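Local coordinates for protein adenylyltransferase and sulfurtransferase uba4 (PDB 6YUB) that probably activates a ubiquitin-like sulfur carrier by adenylation and passes sulfur to it, for tRNA wobble thiolation and molybdenum cofactor synthesis, at residues 33-38 with 224-229; 126-131 with 139-144. All coordinates share one frame; numbering follows the deposited sequence.

Interaction 1: 33-38 with 224-229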
ATOM      1  N   MET B  33      14.048  19.242  11.404  1.00 23.94           N
ATOM      2  CA  MET B  33      14.934  19.197  12.564  1.00 30.46           C
ATOM      3  C   MET B  33      14.438  20.066  13.712  1.00 41.09           C
ATOM      4  O   MET B  33      14.795  19.808  14.862  1.00 43.21           O
ATOM      5  CB  MET B  33      16.341  19.633  12.156  1.00 30.51           C
ATOM      6  CG  MET B  33      16.984  18.727  11.123  1.00 42.41           C
ATOM      7  SD  MET B  33      18.450  19.459  10.365  1.00 47.25           S
ATOM      8  CE  MET B  33      19.437  19.836  11.810  1.00 45.90           C
ATOM      9  N   ASN B  34      13.635  21.087  13.428  1.00 37.85           N
ATOM     10  CA  ASN B  34      13.040  21.914  14.471  1.00 39.99           C
ATOM     11  C   ASN B  34      11.665  21.422  14.894  1.00 37.84           C
ATOM     12  O   ASN B  34      11.024  22.070  15.727  1.00 38.90           O
ATOM     13  CB  ASN B  34      12.945  23.368  13.989  1.00 37.94           C
ATOM     14  CG  ASN B  34      14.303  24.042  13.916  1.00 38.48           C
ATOM     15  OD1 ASN B  34      15.148  23.853  14.791  1.00 37.59           O
ATOM     16  ND2 ASN B  34      14.522  24.827  12.865  1.00 36.92           N
ATOM     17  N   ALA B  35      11.209  20.295  14.360  1.00 39.64           N
ATOM     18  CA  ALA B  35       9.867  19.801  14.622  1.00 40.72           C
ATOM     19  C   ALA B  35       9.862  18.810  15.780  1.00 38.16           C
ATOM     20  O   ALA B  35      10.883  18.217  16.132  1.00 37.65           O
ATOM     21  CB  ALA B  35       9.286  19.139  13.370  1.00 36.56           C
ATOM     22  N   LYS B  36       8.682  18.642  16.374  1.00 39.79           N
ATOM     23  CA  LYS B  36       8.460  17.681  17.451  1.00 37.70           C
ATOM     24  C   LYS B  36       7.248  16.839  17.077  1.00 35.50           C
ATOM     25  O   LYS B  36       6.128  17.359  17.013  1.00 39.64           O
ATOM     26  CB  LYS B  36       8.236  18.380  18.790  1.00 39.74           C
ATOM     27  CG  LYS B  36       9.280  19.421  19.151  1.00 41.03           C
ATOM     28  CD  LYS B  36       9.024  19.963  20.550  1.00 42.72           C
ATOM     29  CE  LYS B  36       9.252  21.465  20.622  1.00 51.00           C
ATOM     30  NZ  LYS B  36       8.987  22.007  21.989  1.00 60.94           N
ATOM     31  N   VAL B  37       7.463  15.549  16.834  1.00 32.24           N
ATOM     32  CA  VAL B  37       6.411  14.647  16.382  1.00 35.07           C
ATOM     33  C   VAL B  37       6.204  13.569  17.437  1.00 31.68           C
ATOM     34  O   VAL B  37       7.168  12.942  17.888  1.00 29.15           O
ATOM     35  CB  VAL B  37       6.750  14.019  15.016  1.00 31.29           C
ATOM     36  CG1 VAL B  37       5.673  13.033  14.596  1.00 29.05           C
ATOM     37  CG2 VAL B  37       6.923  15.106  13.968  1.00 29.15           C
ATOM     38  N   LEU B  38       4.944  13.354  17.817  1.00 31.86           N
ATOM     39  CA  LEU B  38       4.573  12.353  18.807  1.00 29.78           C
ATOM     40  C   LEU B  38       4.004  11.129  18.106  1.00 29.02           C
ATOM     41  O   LEU B  38       3.140  11.253  17.229  1.00 33.59           O
ATOM     42  CB  LEU B  38       3.545  12.926  19.790  1.00 34.67           C
ATOM     43  CG  LEU B  38       3.071  11.996  20.904  1.00 33.61           C
ATOM     44  CD1 LEU B  38       4.221  11.667  21.847  1.00 30.72           C
ATOM     45  CD2 LEU B  38       1.901  12.609  21.671  1.00 38.63           C
ATOM     46  N   LYS B 224       5.231  15.771   5.060  1.00 37.40           N
ATOM     47  CA  LYS B 224       4.554  16.772   4.236  1.00 37.29           C
ATOM     48  C   LYS B 224       4.136  17.981   5.067  1.00 33.70           C
ATOM     49  O   LYS B 224       4.395  19.133   4.697  1.00 31.68           O
ATOM     50  CB  LYS B 224       3.317  16.172   3.569  1.00 36.26           C
ATOM     51  CG  LYS B 224       3.577  15.260   2.388  1.00 40.04           C
ATOM     52  CD  LYS B 224       2.240  14.837   1.786  1.00 41.78           C
ATOM     53  CE  LYS B 224       2.370  13.611   0.909  1.00 42.35           C
ATOM     54  NZ  LYS B 224       1.024  13.104   0.512  1.00 47.50           N
ATOM     55  N   ILE B 225       3.471  17.726   6.200  1.00 30.91           N
ATOM     56  CA  ILE B 225       2.937  18.811   7.017  1.00 32.16           C
ATOM     57  C   ILE B 225       4.055  19.740   7.469  1.00 34.91           C
ATOM     58  O   ILE B 225       3.958  20.966   7.341  1.00 37.12           O
ATOM     59  CB  ILE B 225       2.163  18.241   8.220  1.00 33.71           C
ATOM     60  CG1 ILE B 225       0.913  17.501   7.734  1.00 35.52           C
ATOM     61  CG2 ILE B 225       1.804  19.357   9.192  1.00 33.99           C
ATOM     62  CD1 ILE B 225       0.262  16.631   8.793  1.00 37.36           C
ATOM     63  N   LEU B 226       5.139  19.167   8.001  1.00 32.52           N
ATOM     64  CA  LEU B 226       6.210  19.978   8.567  1.00 34.06           C
ATOM     65  C   LEU B 226       6.981  20.724   7.484  1.00 38.13           C
ATOM     66  O   LEU B 226       7.344  21.891   7.667  1.00 39.47           O
ATOM     67  CB  LEU B 226       7.151  19.092   9.382  1.00 34.69           C
ATOM     68  CG  LEU B 226       6.542  18.466  10.639  1.00 43.59           C
ATOM     69  CD1 LEU B 226       7.448  17.374  11.199  1.00 36.16           C
ATOM     70  CD2 LEU B 226       6.268  19.534  11.690  1.00 40.28           C
ATOM     71  N   VAL B 227       7.237  20.074   6.348  1.00 32.27           N
ATOM     72  CA  VAL B 227       8.072  20.690   5.322  1.00 36.76           C
ATOM     73  C   VAL B 227       7.334  21.833   4.634  1.00 38.12           C
ATOM     74  O   VAL B 227       7.903  22.907   4.403  1.00 34.64           O
ATOM     75  CB  VAL B 227       8.541  19.625   4.313  1.00 40.01           C
ATOM     76  CG1 VAL B 227       9.044  20.285   3.034  1.00 44.86           C
ATOM     77  CG2 VAL B 227       9.623  18.758   4.936  1.00 41.39           C
ATOM     78  N   SER B 228       6.063  21.627   4.295  1.00 39.39           N
ATOM     79  CA  SER B 228       5.264  22.653   3.641  1.00 39.38           C
ATOM     80  C   SER B 228       4.428  23.469   4.619  1.00 40.34           C
ATOM     81  O   SER B 228       3.641  24.313   4.182  1.00 38.86           O
ATOM     82  CB  SER B 228       4.346  22.014   2.590  1.00 39.74           C
ATOM     83  OG  SER B 228       5.083  21.220   1.681  1.00 33.60           O
ATOM     84  N   GLN B 229       4.579  23.241   5.921  1.00 35.67           N
ATOM     85  CA  GLN B 229       3.838  23.993   6.933  1.00 38.81           C
ATOM     86  C   GLN B 229       2.334  23.930   6.676  1.00 40.55           C
ATOM     87  O   GLN B 229       1.620  24.933   6.767  1.00 36.38           O
ATOM     88  CB  GLN B 229       4.312  25.447   6.987  1.00 40.68           C
ATOM     89  CG  GLN B 229       5.787  25.607   7.277  1.00 43.99           C
ATOM     90  CD  GLN B 229       6.170  27.047   7.559  1.00 47.45           C
ATOM     91  OE1 GLN B 229       6.061  27.916   6.695  1.00 51.63           O
ATOM     92  NE2 GLN B 229       6.618  27.306   8.781  1.00 52.26           N
TER

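Interaction 2: 126-131 with 139-144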
ATOM      1  N   ASP B 126       4.088  19.049  18.105  1.00 42.43           N
ATOM      2  CA  ASP B 126       3.602  19.804  16.964  1.00 41.80           C
ATOM      3  C   ASP B 126       2.630  19.001  16.107  1.00 43.01           C
ATOM      4  O   ASP B 126       1.579  19.515  15.715  1.00 43.23           O
ATOM      5  CB  ASP B 126       4.777  20.278  16.099  1.00 41.76           C
ATOM      6  CG  ASP B 126       5.758  21.139  16.867  1.00 45.58           C
ATOM      7  OD1 ASP B 126       5.315  21.902  17.751  1.00 50.17           O
ATOM      8  OD2 ASP B 126       6.972  21.051  16.585  1.00 47.54           O
ATOM      9  N   VAL B 127       2.974  17.753  15.807  1.00 38.18           N
ATOM     10  CA  VAL B 127       2.139  16.878  14.996  1.00 33.88           C
ATOM     11  C   VAL B 127       1.934  15.577  15.755  1.00 31.38           C
ATOM     12  O   VAL B 127       2.880  15.026  16.328  1.00 30.57           O
ATOM     13  CB  VAL B 127       2.766  16.603  13.614  1.00 30.03           C
ATOM     14  CG1 VAL B 127       1.929  15.592  12.843  1.00 30.27           C
ATOM     15  CG2 VAL B 127       2.912  17.896  12.837  1.00 30.47           C
ATOM     16  N   ILE B 128       0.697  15.088  15.758  1.00 28.69           N
ATOM     17  CA  ILE B 128       0.330  13.889  16.502  1.00 30.92           C
ATOM     18  C   ILE B 128       0.044  12.774  15.508  1.00 24.79           C
ATOM     19  O   ILE B 128      -0.702  12.972  14.547  1.00 33.67           O
ATOM     20  CB  ILE B 128      -0.891  14.127  17.411  1.00 25.88           C
ATOM     21  CG1 ILE B 128      -0.729  15.413  18.220  1.00 26.68           C
ATOM     22  CG2 ILE B 128      -1.099  12.939  18.319  1.00 23.31           C
ATOM     23  CD1 ILE B 128       0.525  15.478  19.045  1.00 28.67           C
ATOM     24  N   LEU B 129       0.628  11.605  15.740  1.00 29.66           N
ATOM     25  CA  LEU B 129       0.327  10.406  14.969  1.00 31.73           C
ATOM     26  C   LEU B 129      -0.303   9.386  15.906  1.00 34.86           C
ATOM     27  O   LEU B 129       0.301   9.002  16.919  1.00 34.35           O
ATOM     28  CB  LEU B 129       1.583   9.840  14.314  1.00 30.63           C
ATOM     29  CG  LEU B 129       2.021  10.472  12.985  1.00 38.72           C
ATOM     30  CD1 LEU B 129       2.322  11.949  13.169  1.00 41.77           C
ATOM     31  CD2 LEU B 129       3.239   9.742  12.415  1.00 38.25           C
ATOM     32  N   ASP B 130      -1.522   8.964  15.588  1.00 28.65           N
ATOM     33  CA  ASP B 130      -2.199   7.914  16.341  1.00 31.82           C
ATOM     34  C   ASP B 130      -1.844   6.567  15.716  1.00 31.09           C
ATOM     35  O   ASP B 130      -2.318   6.240  14.622  1.00 35.54           O
ATOM     36  CB  ASP B 130      -3.712   8.126  16.347  1.00 36.04           C
ATOM     37  CG  ASP B 130      -4.478   6.839  16.615  1.00 40.76           C
ATOM     38  OD1 ASP B 130      -4.254   6.218  17.679  1.00 41.92           O
ATOM     39  OD2 ASP B 130      -5.287   6.437  15.752  1.00 46.32           O
ATOM     40  N   CYS B 131      -0.991   5.801  16.396  1.00 38.47           N
ATOM     41  CA  CYS B 131      -0.633   4.452  15.983  1.00 38.98           C
ATOM     42  C   CYS B 131      -1.132   3.398  16.971  1.00 37.26           C
ATOM     43  O   CYS B 131      -0.579   2.292  17.034  1.00 35.40           O
ATOM     44  CB  CYS B 131       0.879   4.332  15.809  1.00 34.84           C
ATOM     45  SG  CYS B 131       1.630   5.560  14.691  1.00 35.02           S
ATOM     46  N   TYR B 139     -10.802   7.976  19.400  1.00 34.33           N
ATOM     47  CA  TYR B 139     -11.707   9.072  19.726  1.00 41.23           C
ATOM     48  C   TYR B 139     -11.110   9.977  20.795  1.00 34.80           C
ATOM     49  O   TYR B 139     -11.261  11.202  20.735  1.00 33.55           O
ATOM     50  CB  TYR B 139     -13.062   8.519  20.175  1.00 41.81           C
ATOM     51  CG  TYR B 139     -13.922   8.021  19.029  1.00 39.89           C
ATOM     52  CD1 TYR B 139     -14.717   8.895  18.306  1.00 43.04           C
ATOM     53  CD2 TYR B 139     -13.935   6.678  18.674  1.00 41.54           C
ATOM     54  CE1 TYR B 139     -15.506   8.449  17.256  1.00 42.23           C
ATOM     55  CE2 TYR B 139     -14.716   6.223  17.628  1.00 44.23           C
ATOM     56  CZ  TYR B 139     -15.499   7.113  16.923  1.00 41.24           C
ATOM     57  OH  TYR B 139     -16.281   6.666  15.884  1.00 51.36           O
ATOM     58  N   LEU B 140     -10.415   9.395  21.774  1.00 37.43           N
ATOM     59  CA  LEU B 140      -9.773  10.200  22.805  1.00 30.43           C
ATOM     60  C   LEU B 140      -8.721  11.122  22.205  1.00 27.55           C
ATOM     61  O   LEU B 140      -8.659  12.313  22.527  1.00 28.44           O
ATOM     62  CB  LEU B 140      -9.148   9.290  23.864  1.00 30.22           C
ATOM     63  CG  LEU B 140      -8.252   9.982  24.891  1.00 33.41           C
ATOM     64  CD1 LEU B 140      -9.037  11.067  25.631  1.00 38.31           C
ATOM     65  CD2 LEU B 140      -7.668   8.968  25.873  1.00 35.49           C
ATOM     66  N   ILE B 141      -7.869  10.582  21.333  1.00 31.18           N
ATOM     67  CA  ILE B 141      -6.803  11.389  20.747  1.00 29.01           C
ATOM     68  C   ILE B 141      -7.389  12.490  19.872  1.00 28.07           C
ATOM     69  O   ILE B 141      -6.974  13.653  19.950  1.00 32.24           O
ATOM     70  CB  ILE B 141      -5.827  10.485  19.968  1.00 31.23           C
ATOM     71  CG1 ILE B 141      -5.088   9.557  20.937  1.00 31.03           C
ATOM     72  CG2 ILE B 141      -4.831  11.321  19.185  1.00 32.99           C
ATOM     73  CD1 ILE B 141      -4.466   8.336  20.271  1.00 35.67           C
ATOM     74  N   SER B 142      -8.375  12.153  19.041  1.00 27.12           N
ATOM     75  CA  SER B 142      -9.039  13.175  18.238  1.00 29.90           C
ATOM     76  C   SER B 142      -9.582  14.298  19.116  1.00 31.95           C
ATOM     77  O   SER B 142      -9.314  15.483  18.875  1.00 28.41           O
ATOM     78  CB  SER B 142     -10.162  12.544  17.416  1.00 32.35           C
ATOM     79  OG  SER B 142     -10.606  13.419  16.398  1.00 31.26           O
ATOM     80  N   ASP B 143     -10.346  13.942  20.151  1.00 32.60           N
ATOM     81  CA  ASP B 143     -10.899  14.951  21.048  1.00 30.60           C
ATOM     82  C   ASP B 143      -9.809  15.867  21.591  1.00 33.24           C
ATOM     83  O   ASP B 143      -9.912  17.097  21.501  1.00 32.51           O
ATOM     84  CB  ASP B 143     -11.657  14.265  22.185  1.00 31.99           C
ATOM     85  CG  ASP B 143     -12.935  13.593  21.709  1.00 40.80           C
ATOM     86  OD1 ASP B 143     -13.313  13.802  20.532  1.00 40.88           O
ATOM     87  OD2 ASP B 143     -13.560  12.859  22.502  1.00 42.46           O
ATOM     88  N   VAL B 144      -8.736  15.282  22.136  1.00 28.31           N
ATOM     89  CA  VAL B 144      -7.680  16.082  22.746  1.00 27.46           C
ATOM     90  C   VAL B 144      -6.988  16.950  21.702  1.00 28.93           C
ATOM     91  O   VAL B 144      -6.655  18.114  21.961  1.00 30.08           O
ATOM     92  CB  VAL B 144      -6.682  15.162  23.476  1.00 33.79           C
ATOM     93  CG1 VAL B 144      -5.463  15.945  23.935  1.00 31.07           C
ATOM     94  CG2 VAL B 144      -7.360  14.478  24.653  1.00 27.19           C
TER

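Interaction 1: 33-38 with 224-229
Ala35 meets Leu226 just before strand 36-40 begins, and its methyl points toward the helix. Both branches of the leucine close on that one carbon: CD1 of Leu226 lies 3.3 Å from CB of Ala35 and CD2 of Leu226 3.5 Å from the same CB, tighter than ordinary van der Waals contact. The methyl thus sits against the forked end of the leucine. Val37 faces the helix again and offers a single branch, CG2, which lies 3.6 Å from CD1 of Leu226. CG1 of Val37 is anti to the backbone N (chi1 177°), which leaves CG2 beside that N, on the side nearer Ala35. CD1 of Leu226 touches both Ala35, in the loop, and Val37, in the strand. Replacing Leu226 by an alanine would take away both branches and is likely to leave the Ala35 methyl and CG2 of Val37 without their partner, opening a gap between strand and helix. The contact is wholly apolar and buried. Leu226, close to the C-terminal end of helix 208-228, also packs on Leu32 of helix 25-33 and Val127 of strand 127-130, while Val37 forms backbone hydrogen bonds with Thr60 and Gly62 of strand 60-64 and its side chain touches Leu129 of strand 127-130.

Interaction 2: 126-131 with 139-144
Ile141 carries the helix side of this contact, reaching from helix 135-148 to two residues of strand 127-130 with different branches. Its long arm ends at Asp130: CD1 of Ile141 lies 3.4 Å from OD1 of Asp130 and 4.0 Å from CB of the same residue, so the methyl rests against the root of the aspartate as well as its carboxylate. Its short branch goes to Ile128, where the CG2 methyls of Ile128 and Ile141 are 4.2 Å apart, a looser apolar touch. A chi2 of 161° in Ile141 extends the arm and carries CD1 out to the aspartate.

Asp130 is the polar member of the trio, and its carboxylate is buried. The isoleucine methyl gives it van der Waals contact alone; its polar partners are hydroxyls, with OD1 hydrogen-bonded to Thr132 OG1 and OD2 to Ser154 OG. These two bonds grip separate oxygens and would be expected to limit rotation of the group.

Ile128 and Asp130 alternate with Leu129, which faces the other side of the sheet and packs on Gln218 and Ala222 of helix 208-228. Leu152 of strand 152-158 touches all three contact residues, and Ile40 of strand 36-40 touches both isoleucines, so Ile141 lies over strands 36-40 and 152-158 as well as strand 127-130.

Strand 127-130, helix 135-148 and strand 152-158 form a beta-alpha-beta unit with parallel strands, the classical building block of the Rossmann-like ThiF fold. Asp130 stands at the C-terminal end of strand 127-130, with its side chain about 6 Å from that of Asn134, a predicted ATP-binding residue.

Interactions 1 and 2 show how one sheet can be covered on two faces by helices with very different places in the sequence. Their centres lie 15 Å apart, and their strands, 36-40 and 127-130, are parallel neighbours joined by probable hydrogen bonds, among them Leu38 O to Leu129 N (2.9 Å). Along the chain, 33-38 comes first, 126-131 and 139-144 follow, and 224-229 comes last, so interaction 2 falls wholly between the partners of interaction 1. The short-range contact packs a crossover helix against its preceding strand, whereas the long-range one brings helix 208-228 back to strand 36-40, the first strand of the sheet in chain order. Both lie within the ThiF-family adenylyltransferase part of the protein.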